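Local coordinates for methyltransferase domain-containing protein (Serratia marcescens, PDB 7CLU), which probably transfers a methyl group from S-adenosyl-L-methionine to an oxygen atom of a precursor in the prodigiosin pathway, and works as a dimer, at residues L27-Q32 with I43-C49; H247-P251 with G301-S305; P251-L255 with R313-A317. All coordinates share one frame; numbering follows the deposited sequence.

Contact 1 (L27-Q32 with I43-C49); sequences LKLFDQ and IAARLDC
Leu47 and Gln32 meet where the turn after helix 15-26 folds against helix 40-47, in the dimerisation domain. This domain belongs to the helix-turn-helix clan, and its helices and two-stranded hairpin are consistent with a winged-helix fold. Schellman motifs end both helices, with positive phi at Lys28 and Asp48.

Leu47 is the main apolar side chain of the interface. Its two methyl branches divide the work. Leu47 CD2 reaches the backbone of the turn, 3.3 Å from Leu27 O, and lies 3.5 Å from Gln32 CG. Leu47 CD1 turns to Leu29, 4.1 Å from Leu29 CB. Leu29 also packs on Leu58 and Leu61 of helix 51-63. At the far end, Leu27 CD2 touches Cys49 SG at 4.1 Å. Both residues also pack against Arg115 of the second subunit, so this edge adjoins the dimer interface.

Gln32 joins the apolar patch to the polar group of Arg46. Its chain folds back about the CB-CG bond (chi2 -45°), which brings the amide over the turn. Gln32 NE2 donates a nearly straight bond to Lys28 O at 3.3 Å. Asp31 N reaches the same Lys28 O from the opposite face of its plane. The NE2 bond fixes the amide and leaves OE1 turned to helix 40-47. The Gln32 amide and Arg46 guanidinium planes are almost perpendicular, 86° apart. Gln32 CA lies over the centre of one guanidinium face. Arg46 NE donates to Gln32 OE1 at 2.8 Å, but the bond is weak, with an N-H...O angle of only 117°.

Contact 2 (H247-P251 with G301-S305); sequences HDYAP and GGIES
His247 and Glu304 make the main polar link. ND1 of His247 donates to Glu304 OE2 along an almost straight line of 177°. The modelled distance from His247 ND1 to Glu304 OE2, 2.4 Å, is very short, so its exact value is doubtful. OE2 sits at the ring edge, near the ring plane, while the carboxylate is turned 58° from the ring. The two side chains run side by side in the same direction. With chi1 71°, the imidazole stands between the backbone N and the carbonyl carbon of His247, and Glu304 folds about its CB-CG bond to meet it.

A backbone bond adds a second tie. Ile303 N donates to His247 O at 3.1 Å. A water accepts weakly from Gly301 N and donates to Asp248 O.

The two backbone segments run very close here. Gly302 CA comes within 3.3 Å of His247 O. Ala250 CA makes a CA-H...O contact with Gly301 O at 3.2 Å. Beyond it, Pro251 CD touches Ile303 CG2 at 4.0 Å, the two side chains crossing at about a right angle. Ala250 is the N-cap residue of helix 251-264.

Outside the two segments, Trp244 stacks on the His247 ring, and His247 N bonds to Glu275 OE1. His247 is the predicted proton acceptor, and Tyr249 lies near Val227 of the S-adenosyl-L-homocysteine site. A histidine base held at ND1 by a carboxylate is consistent with the active site of plant-type O-methyltransferases.

Contact 3 (P251-L255 with R313-A317); sequences PETQL and RFRLA
Arg313 of helix 307-316 reaches across to Gln254 and Pro251 at the start of helix 251-264. The polar part is small. Arg313 NH1 donates to Gln254 OE1 at 2.9 Å, but the bond is weak, bent to 129° at the hydrogen. The guanidinium and the amide stand almost at right angles, 89° apart. Each group has a firmer partner just beside the contact. Arg313 NH1 also bonds to Ser305 OG, and Gln254 NE2 bonds to Tyr249 O.

The contact of the flat group with a ring comes next. The Arg313 chain is extended from CG to NE, which carries the guanidinium over to the pyrrolidine of Pro251. Pro251 covers one face of it. Pro251 CB stands 3.3 Å above the Arg313 guanidinium plane, offset from its centre. Pro251 CG lies 3.4 Å from Arg313 NH2. Pro251 also packs on Arg52 of the second subunit.

Apolar contacts centre on one branch of Leu255. Leu255 CD1 rests 3.9 Å from Leu316 CB. It also lies along the foot of the arginine, with Leu255 CD1 4.0 Å from Arg313 CB. Leu255 CD1 makes a further van der Waals contact with the backbone at Arg313 O, 3.8 Å away. Ala317 and Arg313 both touch Leu258, one turn on from Gln254.

The contact thus combines one weak hydrogen bond with packing on Pro251 and Leu255. Arg313 serves both: its aliphatic part and one guanidinium face pack, while NH1 is shared between the Gln254 amide and the Ser305 hydroxyl.

In the fold
From the N terminus, contact 1 comes first. It closes a short loop of ten residues and ties the end of helix 15-26 to helix 40-47 in the dimerisation domain. It is complete before the others begin, and its centre is about 40 Å from that of contact 2. Contacts 2 and 3 start from one stretch, share Pro251 and close long, staggered loops in the methyltransferase domain. Contact 2 joins the loop after strand 239-243 to the one before helix 307-316. Contact 3 then joins the helices that follow those loops. Their centres are about 11 Å apart. All three contacts touch the second subunit.

Contact 1 (L27-Q32 with I43-C49)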
loop_
_atom_site.group_PDB
_atom_site.type_symbol
_atom_site.label_atom_id
_atom_site.label_comp_id
_atom_site.label_asym_id
_atom_site.label_seq_id
_atom_site.Cartn_x
_atom_site.Cartn_y
_atom_site.Cartn_z
ATOM N N LEU A 27 -10.567 -2.885 13.465
ATOM C CA LEU A 27 -11.183 -3.882 14.336
ATOM C C LEU A 27 -10.716 -3.768 15.782
ATOM O O LEU A 27 -11.263 -4.464 16.642
ATOM C CB LEU A 27 -10.894 -5.291 13.804
ATOM C CG LEU A 27 -11.637 -5.719 12.535
ATOM C CD1 LEU A 27 -10.992 -6.930 11.872
ATOM C CD2 LEU A 27 -13.092 -6.016 12.847
ATOM N N LYS A 28 -9.746 -2.899 16.071
ATOM C CA LYS A 28 -9.116 -2.823 17.386
ATOM C C LYS A 28 -8.613 -4.196 17.825
ATOM O O LYS A 28 -8.749 -4.596 18.982
ATOM C CB LYS A 28 -10.071 -2.221 18.418
ATOM C CG LYS A 28 -10.415 -0.767 18.144
ATOM C CD LYS A 28 -11.655 -0.337 18.910
ATOM C CE LYS A 28 -11.895 1.167 18.779
ATOM N NZ LYS A 28 -10.617 1.932 18.745
ATOM N N LEU A 29 -8.019 -4.923 16.878
ATOM C CA LEU A 29 -7.631 -6.306 17.124
ATOM C C LEU A 29 -6.555 -6.393 18.193
ATOM O O LEU A 29 -6.617 -7.250 19.081
ATOM C CB LEU A 29 -7.155 -6.944 15.816
ATOM C CG LEU A 29 -6.536 -8.348 15.872
ATOM C CD1 LEU A 29 -6.860 -9.118 14.589
ATOM C CD2 LEU A 29 -5.049 -8.276 16.068
ATOM N N PHE A 30 -5.551 -5.521 18.121
ATOM C CA PHE A 30 -4.480 -5.579 19.096
ATOM C C PHE A 30 -4.969 -5.269 20.504
ATOM O O PHE A 30 -4.301 -5.644 21.469
ATOM C CB PHE A 30 -3.355 -4.632 18.686
ATOM C CG PHE A 30 -2.945 -4.788 17.255
ATOM C CD1 PHE A 30 -2.169 -5.863 16.857
ATOM C CD2 PHE A 30 -3.348 -3.864 16.302
ATOM C CE1 PHE A 30 -1.790 -6.017 15.540
ATOM C CE2 PHE A 30 -2.979 -4.009 14.980
ATOM C CZ PHE A 30 -2.199 -5.094 14.589
ATOM N N ASP A 31 -6.131 -4.620 20.643
ATOM C CA ASP A 31 -6.674 -4.366 21.975
ATOM C C ASP A 31 -6.936 -5.663 22.734
ATOM O O ASP A 31 -6.756 -5.715 23.955
ATOM C CB ASP A 31 -7.966 -3.554 21.871
ATOM C CG ASP A 31 -7.719 -2.084 21.528
ATOM O OD1 ASP A 31 -6.559 -1.616 21.607
ATOM O OD2 ASP A 31 -8.708 -1.399 21.191
ATOM N N GLN A 32 -7.352 -6.714 22.029
ATOM C CA GLN A 32 -7.691 -7.997 22.642
ATOM C C GLN A 32 -6.493 -8.714 23.235
ATOM O O GLN A 32 -6.678 -9.721 23.933
ATOM C CB GLN A 32 -8.362 -8.904 21.614
ATOM C CG GLN A 32 -9.439 -8.208 20.804
ATOM C CD GLN A 32 -10.357 -7.362 21.675
ATOM O OE1 GLN A 32 -10.919 -7.851 22.661
ATOM N NE2 GLN A 32 -10.499 -6.083 21.325
ATOM N N ILE A 43 -9.694 -14.635 20.287
ATOM C CA ILE A 43 -9.641 -13.296 19.710
ATOM C C ILE A 43 -10.882 -13.047 18.861
ATOM O O ILE A 43 -11.522 -11.994 18.962
ATOM C CB ILE A 43 -8.347 -13.102 18.897
ATOM C CG1 ILE A 43 -7.121 -13.271 19.780
ATOM C CG2 ILE A 43 -8.347 -11.734 18.184
ATOM C CD1 ILE A 43 -5.830 -13.287 19.009
ATOM N N ALA A 44 -11.255 -14.022 18.027
ATOM C CA ALA A 44 -12.440 -13.859 17.188
ATOM C C ALA A 44 -13.711 -13.728 18.020
ATOM O O ALA A 44 -14.639 -13.009 17.628
ATOM C CB ALA A 44 -12.562 -15.029 16.216
ATOM N N ALA A 45 -13.779 -14.415 19.160
ATOM C CA ALA A 45 -14.917 -14.248 20.057
ATOM C C ALA A 45 -14.968 -12.829 20.605
ATOM O O ALA A 45 -16.010 -12.167 20.550
ATOM C CB ALA A 45 -14.835 -15.265 21.197
ATOM N N ARG A 46 -13.840 -12.340 21.120
ATOM C CA ARG A 46 -13.813 -11.007 21.706
ATOM C C ARG A 46 -14.067 -9.928 20.661
ATOM O O ARG A 46 -14.593 -8.862 20.996
ATOM C CB ARG A 46 -12.478 -10.767 22.408
ATOM C CG ARG A 46 -12.203 -11.742 23.573
ATOM C CD ARG A 46 -10.962 -11.351 24.350
ATOM N NE ARG A 46 -10.940 -9.911 24.604
ATOM C CZ ARG A 46 -10.066 -9.288 25.390
ATOM N NH1 ARG A 46 -10.142 -7.972 25.539
ATOM N NH2 ARG A 46 -9.128 -9.970 26.040
ATOM N N LEU A 47 -13.715 -10.180 19.398
ATOM C CA LEU A 47 -13.952 -9.209 18.334
ATOM C C LEU A 47 -15.325 -9.327 17.701
ATOM O O LEU A 47 -15.689 -8.451 16.909
ATOM C CB LEU A 47 -12.916 -9.343 17.219
ATOM C CG LEU A 47 -11.498 -8.888 17.521
ATOM C CD1 LEU A 47 -10.670 -9.043 16.264
ATOM C CD2 LEU A 47 -11.460 -7.450 18.041
ATOM N N ASP A 48 -16.085 -10.380 18.009
ATOM C CA ASP A 48 -17.378 -10.616 17.369
ATOM C C ASP A 48 -17.198 -10.888 15.876
ATOM O O ASP A 48 -17.876 -10.299 15.034
ATOM C CB ASP A 48 -18.330 -9.431 17.598
ATOM C CG ASP A 48 -19.795 -9.825 17.565
ATOM O OD1 ASP A 48 -20.656 -8.912 17.518
ATOM O OD2 ASP A 48 -20.093 -11.036 17.594
ATOM N N CYS A 49 -16.258 -11.775 15.548
ATOM C CA CYS A 49 -15.938 -12.112 14.168
ATOM C C CYS A 49 -15.837 -13.619 13.976
ATOM O O CYS A 49 -15.478 -14.340 14.913
ATOM C CB CYS A 49 -14.605 -11.477 13.761
ATOM S SG CYS A 49 -14.704 -9.731 13.343
HETATM O O HOH W 1 -13.600 -7.487 22.764
#

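Contact 2 (H247-P251 with G301-S305)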
loop_
_atom_site.group_PDB
_atom_site.type_symbol
_atom_site.label_atom_id
_atom_site.label_comp_id
_atom_site.label_asym_id
_atom_site.label_seq_id
_atom_site.Cartn_x
_atom_site.Cartn_y
_atom_site.Cartn_z
ATOM N N HIS A 247 2.792 23.178 1.070
ATOM C CA HIS A 247 2.624 22.074 0.134
ATOM C C HIS A 247 1.186 21.590 0.028
ATOM O O HIS A 247 0.914 20.719 -0.801
ATOM C CB HIS A 247 3.538 20.914 0.527
ATOM C CG HIS A 247 3.109 20.197 1.767
ATOM N ND1 HIS A 247 3.246 18.834 1.925
ATOM C CD2 HIS A 247 2.564 20.658 2.917
ATOM C CE1 HIS A 247 2.789 18.484 3.115
ATOM N NE2 HIS A 247 2.365 19.573 3.734
ATOM N N ASP A 248 0.270 22.106 0.840
ATOM C CA ASP A 248 -1.137 21.767 0.689
ATOM C C ASP A 248 -1.788 22.508 -0.471
ATOM O O ASP A 248 -2.900 22.142 -0.864
ATOM C CB ASP A 248 -1.899 22.081 1.987
ATOM C CG ASP A 248 -1.368 21.302 3.175
ATOM O OD1 ASP A 248 -0.813 20.207 2.972
ATOM O OD2 ASP A 248 -1.506 21.785 4.314
ATOM N N TYR A 249 -1.116 23.517 -1.032
ATOM C CA TYR A 249 -1.705 24.424 -2.007
ATOM C C TYR A 249 -0.859 24.501 -3.270
ATOM O O TYR A 249 0.346 24.235 -3.266
ATOM C CB TYR A 249 -1.871 25.830 -1.413
ATOM C CG TYR A 249 -2.741 25.811 -0.185
ATOM C CD1 TYR A 249 -4.128 25.721 -0.295
ATOM C CD2 TYR A 249 -2.180 25.820 1.086
ATOM C CE1 TYR A 249 -4.928 25.672 0.831
ATOM C CE2 TYR A 249 -2.970 25.769 2.213
ATOM C CZ TYR A 249 -4.343 25.691 2.080
ATOM O OH TYR A 249 -5.130 25.638 3.204
ATOM N N ALA A 250 -1.516 24.876 -4.363
ATOM C CA ALA A 250 -0.797 25.146 -5.592
ATOM C C ALA A 250 0.195 26.289 -5.369
ATOM O O ALA A 250 -0.019 27.155 -4.512
ATOM C CB ALA A 250 -1.766 25.508 -6.720
ATOM N N PRO A 251 1.290 26.304 -6.127
ATOM C CA PRO A 251 2.271 27.399 -6.004
ATOM C C PRO A 251 1.675 28.795 -6.071
ATOM O O PRO A 251 2.097 29.676 -5.305
ATOM C CB PRO A 251 3.213 27.129 -7.186
ATOM C CG PRO A 251 3.175 25.638 -7.332
ATOM C CD PRO A 251 1.753 25.238 -7.033
ATOM N N GLY A 301 -4.568 21.402 -5.533
ATOM C CA GLY A 301 -3.352 21.646 -6.287
ATOM C C GLY A 301 -2.077 21.503 -5.479
ATOM O O GLY A 301 -1.007 21.962 -5.902
ATOM N N GLY A 302 -2.178 20.856 -4.320
ATOM C CA GLY A 302 -0.998 20.627 -3.507
ATOM C C GLY A 302 0.065 19.838 -4.248
ATOM O O GLY A 302 -0.223 19.030 -5.143
ATOM N N ILE A 303 1.315 20.063 -3.834
ATOM C CA ILE A 303 2.508 19.543 -4.489
ATOM C C ILE A 303 3.696 19.762 -3.548
ATOM O O ILE A 303 3.669 20.663 -2.708
ATOM C CB ILE A 303 2.728 20.238 -5.844
ATOM C CG1 ILE A 303 3.783 19.511 -6.683
ATOM C CG2 ILE A 303 3.134 21.709 -5.650
ATOM C CD1 ILE A 303 3.580 19.655 -8.211
ATOM N N GLU A 304 4.718 18.917 -3.645
ATOM C CA GLU A 304 5.980 19.159 -2.970
ATOM C C GLU A 304 6.915 19.889 -3.931
ATOM O O GLU A 304 6.781 19.780 -5.159
ATOM C CB GLU A 304 6.603 17.842 -2.480
ATOM C CG GLU A 304 5.667 16.986 -1.596
ATOM C CD GLU A 304 5.300 17.682 -0.289
ATOM O OE1 GLU A 304 6.094 18.526 0.183
ATOM O OE2 GLU A 304 4.215 17.391 0.263
ATOM N N SER A 305 7.833 20.674 -3.367
ATOM C CA SER A 305 8.747 21.504 -4.140
ATOM C C SER A 305 10.169 21.361 -3.606
ATOM O O SER A 305 10.393 20.926 -2.474
ATOM C CB SER A 305 8.328 22.980 -4.107
ATOM O OG SER A 305 6.943 23.144 -4.367
HETATM O O HOH W 2 -5.230 22.661 -2.420
#

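Contact 3 (P251-L255 with R313-A317)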
loop_
_atom_site.group_PDB
_atom_site.type_symbol
_atom_site.label_atom_id
_atom_site.label_comp_id
_atom_site.label_asym_id
_atom_site.label_seq_id
_atom_site.Cartn_x
_atom_site.Cartn_y
_atom_site.Cartn_z
ATOM N N PRO A 251 1.290 26.304 -6.127
ATOM C CA PRO A 251 2.271 27.399 -6.004
ATOM C C PRO A 251 1.675 28.795 -6.071
ATOM O O PRO A 251 2.097 29.676 -5.305
ATOM C CB PRO A 251 3.213 27.129 -7.186
ATOM C CG PRO A 251 3.175 25.638 -7.332
ATOM C CD PRO A 251 1.753 25.238 -7.033
ATOM N N GLU A 252 0.712 29.024 -6.975
ATOM C CA GLU A 252 0.089 30.340 -7.078
ATOM C C GLU A 252 -0.627 30.709 -5.785
ATOM O O GLU A 252 -0.575 31.863 -5.345
ATOM C CB GLU A 252 -0.879 30.373 -8.272
ATOM C CG GLU A 252 -0.373 29.642 -9.527
ATOM C CD GLU A 252 -0.465 28.108 -9.424
ATOM O OE1 GLU A 252 -1.570 27.593 -9.175
ATOM O OE2 GLU A 252 0.566 27.419 -9.592
ATOM N N THR A 253 -1.290 29.740 -5.151
ATOM C CA THR A 253 -1.885 29.991 -3.842
ATOM C C THR A 253 -0.811 30.159 -2.775
ATOM O O THR A 253 -0.957 30.971 -1.848
ATOM C CB THR A 253 -2.826 28.844 -3.482
ATOM O OG1 THR A 253 -3.833 28.734 -4.500
ATOM C CG2 THR A 253 -3.476 29.064 -2.105
ATOM N N GLN A 254 0.271 29.387 -2.874
ATOM C CA GLN A 254 1.378 29.584 -1.946
ATOM C C GLN A 254 1.869 31.024 -2.002
ATOM O O GLN A 254 2.134 31.645 -0.964
ATOM C CB GLN A 254 2.516 28.619 -2.264
ATOM C CG GLN A 254 2.161 27.149 -2.137
ATOM C CD GLN A 254 3.380 26.274 -2.306
ATOM O OE1 GLN A 254 4.513 26.717 -2.070
ATOM N NE2 GLN A 254 3.165 25.015 -2.711
ATOM N N LEU A 255 1.963 31.574 -3.211
ATOM C CA LEU A 255 2.383 32.961 -3.375
ATOM C C LEU A 255 1.421 33.913 -2.669
ATOM O O LEU A 255 1.850 34.878 -2.026
ATOM C CB LEU A 255 2.476 33.286 -4.864
ATOM C CG LEU A 255 3.668 34.046 -5.417
ATOM C CD1 LEU A 255 4.960 33.285 -5.114
ATOM C CD2 LEU A 255 3.489 34.244 -6.914
ATOM N N ARG A 313 9.776 31.363 -4.324
ATOM C CA ARG A 313 8.466 31.872 -3.931
ATOM C C ARG A 313 8.578 32.881 -2.797
ATOM O O ARG A 313 7.826 33.863 -2.765
ATOM C CB ARG A 313 7.539 30.713 -3.545
ATOM C CG ARG A 313 7.076 29.939 -4.748
ATOM C CD ARG A 313 6.185 28.734 -4.443
ATOM N NE ARG A 313 6.310 27.797 -5.556
ATOM C CZ ARG A 313 6.370 26.484 -5.419
ATOM N NH1 ARG A 313 6.288 25.944 -4.206
ATOM N NH2 ARG A 313 6.507 25.716 -6.490
ATOM N N PHE A 314 9.500 32.659 -1.852
ATOM C CA PHE A 314 9.747 33.662 -0.821
ATOM C C PHE A 314 10.128 35.003 -1.449
ATOM O O PHE A 314 9.550 36.047 -1.117
ATOM C CB PHE A 314 10.845 33.187 0.138
ATOM C CG PHE A 314 10.327 32.482 1.369
ATOM C CD1 PHE A 314 9.421 31.427 1.258
ATOM C CD2 PHE A 314 10.744 32.872 2.635
ATOM C CE1 PHE A 314 8.950 30.766 2.399
ATOM C CE2 PHE A 314 10.285 32.226 3.781
ATOM C CZ PHE A 314 9.388 31.166 3.671
ATOM N N ARG A 315 11.088 34.987 -2.379
ATOM C CA ARG A 315 11.545 36.230 -2.996
ATOM C C ARG A 315 10.421 36.896 -3.778
ATOM O O ARG A 315 10.173 38.099 -3.621
ATOM C CB ARG A 315 12.754 35.961 -3.893
ATOM C CG ARG A 315 13.863 35.223 -3.168
ATOM C CD ARG A 315 15.099 35.009 -4.022
ATOM N NE ARG A 315 16.276 34.958 -3.166
ATOM C CZ ARG A 315 17.141 33.949 -3.111
ATOM N NH1 ARG A 315 16.988 32.879 -3.889
ATOM N NH2 ARG A 315 18.169 34.021 -2.270
ATOM N N LEU A 316 9.712 36.117 -4.608
ATOM C CA LEU A 316 8.590 36.656 -5.376
ATOM C C LEU A 316 7.540 37.292 -4.476
ATOM O O LEU A 316 6.844 38.226 -4.894
ATOM C CB LEU A 316 7.945 35.550 -6.220
ATOM C CG LEU A 316 8.410 35.368 -7.661
ATOM C CD1 LEU A 316 7.484 34.395 -8.389
ATOM C CD2 LEU A 316 8.464 36.710 -8.387
ATOM N N ALA A 317 7.405 36.798 -3.244
ATOM C CA ALA A 317 6.457 37.351 -2.290
ATOM C C ALA A 317 6.998 38.567 -1.558
ATOM O O ALA A 317 6.261 39.159 -0.762
ATOM C CB ALA A 317 6.036 36.278 -1.277
#